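PDB 2IMH: hypothetical protein UNP Q5LQD5_SILPO from Silicibacter pomeroyi, which is of unknown function but belongs to the DUF1028 family, whose paired antiparallel sheets between helices are consistent with an Ntn-hydrolase-like fold. Local coordinates for residues A43-A47 / A117-M121; W53-V57 / R84-A88. All coordinates share one frame; numbering follows the deposited sequence.

Contact 1 (A43-A47 / A117-M121)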
loop_
_atom_site.group_PDB
_atom_site.type_symbol
_atom_site.label_atom_id
_atom_site.label_comp_id
_atom_site.label_asym_id
_atom_site.label_seq_id
_atom_site.Cartn_x
_atom_site.Cartn_y
_atom_site.Cartn_z
ATOM N N ALA A 43 5.048 4.453 1.072
ATOM C CA ALA A 43 4.450 4.180 2.380
ATOM C C ALA A 43 5.169 5.105 3.334
ATOM O O ALA A 43 6.367 4.933 3.551
ATOM C CB ALA A 43 4.683 2.702 2.782
ATOM N N SER A 44 4.459 6.094 3.874
ATOM C CA SER A 44 5.095 7.064 4.771
ATOM C C SER A 44 4.489 6.883 6.157
ATOM O O SER A 44 3.278 7.024 6.331
ATOM C CB SER A 44 4.895 8.484 4.238
ATOM O OG SER A 44 5.444 9.465 5.124
ATOM N N GLN A 45 5.332 6.559 7.139
ATOM C CA GLN A 45 4.824 6.105 8.439
ATOM C C GLN A 45 5.819 6.471 9.540
ATOM O O GLN A 45 6.649 7.384 9.358
ATOM C CB GLN A 45 4.559 4.585 8.397
ATOM C CG GLN A 45 5.768 3.757 7.990
ATOM C CD GLN A 45 5.401 2.387 7.416
ATOM O OE1 GLN A 45 4.493 2.282 6.590
ATOM N NE2 GLN A 45 6.121 1.337 7.844
ATOM N N GLY A 46 5.737 5.758 10.660
ATOM C CA GLY A 46 6.659 5.988 11.786
ATOM C C GLY A 46 6.019 6.762 12.925
ATOM O O GLY A 46 4.798 6.988 12.939
ATOM N N ALA A 47 6.851 7.178 13.880
ATOM C CA ALA A 47 6.363 7.757 15.129
ATOM C C ALA A 47 5.642 9.073 14.918
ATOM O O ALA A 47 4.600 9.330 15.556
ATOM C CB ALA A 47 7.523 7.919 16.124
ATOM N N ALA A 117 8.669 -4.434 2.259
ATOM C CA ALA A 117 7.875 -4.447 3.473
ATOM C C ALA A 117 8.616 -3.571 4.486
ATOM O O ALA A 117 9.844 -3.600 4.531
ATOM C CB ALA A 117 7.790 -5.857 3.992
ATOM N N SER A 118 7.880 -2.783 5.280
ATOM C CA SER A 118 8.512 -1.987 6.355
ATOM C C SER A 118 7.583 -1.848 7.541
ATOM O O SER A 118 6.370 -1.953 7.407
ATOM C CB SER A 118 8.952 -0.609 5.852
ATOM O OG SER A 118 7.854 0.150 5.352
ATOM N N GLY A 119 8.139 -1.612 8.720
ATOM C CA GLY A 119 7.274 -1.465 9.873
ATOM C C GLY A 119 8.028 -0.974 11.080
ATOM O O GLY A 119 9.257 -0.869 11.049
ATOM N N ASN A 120 7.281 -0.671 12.137
ATOM C CA ASN A 120 7.883 -0.250 13.394
ATOM C C ASN A 120 6.960 -0.618 14.553
ATOM O O ASN A 120 5.796 -0.992 14.346
ATOM C CB ASN A 120 8.229 1.248 13.397
ATOM C CG ASN A 120 6.996 2.143 13.221
ATOM O OD1 ASN A 120 6.383 2.566 14.203
ATOM N ND2 ASN A 120 6.638 2.435 11.967
HETATM N N MSE A 121 7.492 -0.529 15.772
HETATM C CA MSE A 121 6.779 -1.023 16.948
HETATM C C MSE A 121 6.332 -2.488 16.764
HETATM O O MSE A 121 5.239 -2.876 17.189
HETATM C CB MSE A 121 5.596 -0.095 17.272
HETATM C CG MSE A 121 4.880 -0.374 18.588
HETATM SE SE MSE A 121 6.066 -0.322 20.131
HETATM C CE MSE A 121 6.367 -2.233 20.382
HETATM O O HOH W 1 7.839 3.094 5.457
#
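Q45 CG, S118 OG and N120 CG each lie between the backbone N and the carbonyl carbon of their own residue, with chi1 near +60°, and all three residues direct CB toward the other segment; Q45 meets S118, while N120 meets G46. Beyond CG the Q45 chain runs on extended, so its amide reaches across to the backbone of 118-119. There Q45 NE2 donates a weak hydrogen bond to S118 O (3.3 Å, N-H...O angle 151°). S118 OG lies equally near NE2 at 3.3 Å, but the angle is too poor for a bond. The same amide nitrogen rests on G119 CA at 3.6 Å. Residues outside the two segments fix its rotation: OE1 is hydrogen-bonded to S6 OG, and NE2 also to Q85 OE1, which takes a second bond from N120 ND2.

The contact bridges the space between two facing antiparallel sheets, as in the αββα sandwich of Ntn hydrolases: strand 43-45 belongs to the four-stranded sheet and strand 117-120 to the six-stranded one. Their local axes run 8° apart in direction at 8.9 Å, a spacing bridged by side chains and water and by no direct backbone pairing. A water donates to A43 O (3.0 Å) and is hydrogen-bonded to S118 OG at 2.9 Å, tying the sheets together two residues before the glutamine. Just beyond the end of strand 43-45, G46 CA lies 3.6 Å from N120 ND2, and G46 has a positive phi that suits glycine.

Contact 2 (W53-V57 / R84-A88); sequences WGEEV and RQLAA
W53 and R84 open the interface between helix 51-62 and one face of the four-stranded antiparallel sheet, an outer helical layer on a β-sheet as in αββα sandwiches. Helix 53-57 and strand 85-88 run in the same general sense, their local axes 9.2 Å apart and crossing at -31°.

The aromatic part is a CH-pi contact: R84 CD sits over the six-membered ring of W53, 3.6 Å from its centroid and only 10° off the normal. R84 CG keeps to the same face, 3.5 Å from W53 CH2. The aliphatic chain, extended from CG to NE, crosses the indole at about a right angle and lifts the guanidinium away from the ring. The guanidinium plane stands steeply to the ring plane, with W53 CZ2 at the guanidinium edge, and the cation-pi attraction is long and weak at best. The charged end is held instead by a salt bridge from NE to D78 and a hydrogen bond from NH1 to A48 O.

The remainder is apolar. L86 presents CB to W53 CE3 at 3.7 Å. With its CG anti to the backbone N (chi1 -178°), L86 CD2 meets V57 CG2 tip to tip at 4.0 Å. Helix 67-76 adds V74 and T75 against the indole, and A70 against V57. Nearer the C-terminal end of both segments, V57 CG2 touches A88 CB at 3.8 Å.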
loop_
_atom_site.group_PDB
_atom_site.type_symbol
_atom_site.label_atom_id
_atom_site.label_comp_id
_atom_site.label_asym_id
_atom_site.label_seq_id
_atom_site.Cartn_x
_atom_site.Cartn_y
_atom_site.Cartn_z
ATOM N N TRP A 53 6.477 13.610 3.045
ATOM C CA TRP A 53 7.414 12.606 2.570
ATOM C C TRP A 53 6.741 11.704 1.551
ATOM O O TRP A 53 7.336 11.358 0.536
ATOM C CB TRP A 53 7.854 11.758 3.739
ATOM C CG TRP A 53 9.005 12.333 4.526
ATOM C CD1 TRP A 53 9.454 13.622 4.530
ATOM C CD2 TRP A 53 9.791 11.624 5.473
ATOM N NE1 TRP A 53 10.525 13.748 5.402
ATOM C CE2 TRP A 53 10.743 12.532 5.997
ATOM C CE3 TRP A 53 9.798 10.296 5.925
ATOM C CZ2 TRP A 53 11.691 12.152 6.957
ATOM C CZ3 TRP A 53 10.751 9.914 6.872
ATOM C CH2 TRP A 53 11.691 10.849 7.370
ATOM N N GLY A 54 5.502 11.310 1.844
ATOM C CA GLY A 54 4.799 10.334 0.987
ATOM C C GLY A 54 4.541 10.885 -0.403
ATOM O O GLY A 54 4.624 10.160 -1.394
ATOM N N GLU A 55 4.187 12.158 -0.469
ATOM C CA GLU A 55 3.916 12.814 -1.748
ATOM C C GLU A 55 5.218 13.159 -2.475
ATOM O O GLU A 55 5.371 12.899 -3.665
ATOM C CB GLU A 55 3.104 14.099 -1.515
ATOM C CG GLU A 55 1.720 13.865 -0.910
ATOM C CD GLU A 55 0.924 15.157 -0.668
ATOM O OE1 GLU A 55 1.512 16.263 -0.739
ATOM O OE2 GLU A 55 -0.300 15.055 -0.406
ATOM N N GLU A 56 6.156 13.780 -1.759
ATOM C CA GLU A 56 7.387 14.241 -2.380
ATOM C C GLU A 56 8.238 13.118 -2.956
ATOM O O GLU A 56 8.824 13.270 -4.038
ATOM C CB GLU A 56 8.183 15.102 -1.393
ATOM C CG GLU A 56 7.439 16.394 -1.134
ATOM C CD GLU A 56 8.145 17.325 -0.160
ATOM O OE1 GLU A 56 9.347 17.108 0.111
ATOM O OE2 GLU A 56 7.482 18.281 0.314
ATOM N N VAL A 57 8.311 11.987 -2.264
ATOM C CA VAL A 57 9.116 10.865 -2.792
ATOM C C VAL A 57 8.606 10.387 -4.152
ATOM O O VAL A 57 9.409 10.006 -5.011
ATOM C CB VAL A 57 9.252 9.709 -1.763
ATOM C CG1 VAL A 57 8.012 8.838 -1.722
ATOM C CG2 VAL A 57 10.493 8.878 -2.024
ATOM N N ARG A 84 10.609 9.225 11.865
ATOM C CA ARG A 84 9.705 8.716 10.821
ATOM C C ARG A 84 10.372 7.683 9.929
ATOM O O ARG A 84 11.563 7.383 10.091
ATOM C CB ARG A 84 9.033 9.851 10.022
ATOM C CG ARG A 84 9.649 11.253 10.213
ATOM C CD ARG A 84 8.946 12.308 9.368
ATOM N NE ARG A 84 9.483 13.649 9.631
ATOM C CZ ARG A 84 9.180 14.376 10.708
ATOM N NH1 ARG A 84 8.327 13.911 11.624
ATOM N NH2 ARG A 84 9.724 15.570 10.863
ATOM N N GLN A 85 9.590 7.125 9.007
ATOM C CA GLN A 85 9.993 5.951 8.261
ATOM C C GLN A 85 9.335 6.060 6.880
ATOM O O GLN A 85 8.183 6.472 6.785
ATOM C CB GLN A 85 9.502 4.693 8.979
ATOM C CG GLN A 85 9.855 3.393 8.277
ATOM C CD GLN A 85 9.487 2.166 9.093
ATOM O OE1 GLN A 85 8.383 2.061 9.627
ATOM N NE2 GLN A 85 10.418 1.214 9.172
ATOM N N LEU A 86 10.080 5.724 5.836
ATOM C CA LEU A 86 9.614 5.920 4.466
ATOM C C LEU A 86 10.055 4.779 3.566
ATOM O O LEU A 86 11.197 4.318 3.636
ATOM C CB LEU A 86 10.177 7.243 3.906
ATOM C CG LEU A 86 9.727 7.626 2.482
ATOM C CD1 LEU A 86 8.212 7.856 2.450
ATOM C CD2 LEU A 86 10.476 8.862 1.970
ATOM N N ALA A 87 9.142 4.318 2.720
ATOM C CA ALA A 87 9.477 3.284 1.757
ATOM C C ALA A 87 8.897 3.721 0.428
ATOM O O ALA A 87 7.836 4.361 0.373
ATOM C CB ALA A 87 8.883 1.958 2.167
ATOM N N ALA A 88 9.600 3.415 -0.647
ATOM C CA ALA A 88 9.140 3.840 -1.968
ATOM C C ALA A 88 9.539 2.805 -2.979
ATOM O O ALA A 88 10.611 2.206 -2.866
ATOM C CB ALA A 88 9.753 5.183 -2.355
#

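The two contacts lie on the same side of the chain's centre, about 10 Å apart between their centres, and use opposite faces of the four-stranded sheet. Strands 40-45 and 85-90 are antiparallel neighbours there, joined by probable backbone hydrogen bonds Q45 N to Q85 O and A43 N to A87 O. Contact 1 reaches from this sheet to the six-stranded one, contact 2 to helix 51-62, giving a helix-sheet-sheet stack. Strand 40-45 leads into helix 51-62 and strands 85-90 and 115-120 follow, nesting contact 2 within the loop that contact 1 closes. Alternation along 84-88 divides the work: L86 and A88 face the helix, while Q85 turns to the local polar cluster between the sheets.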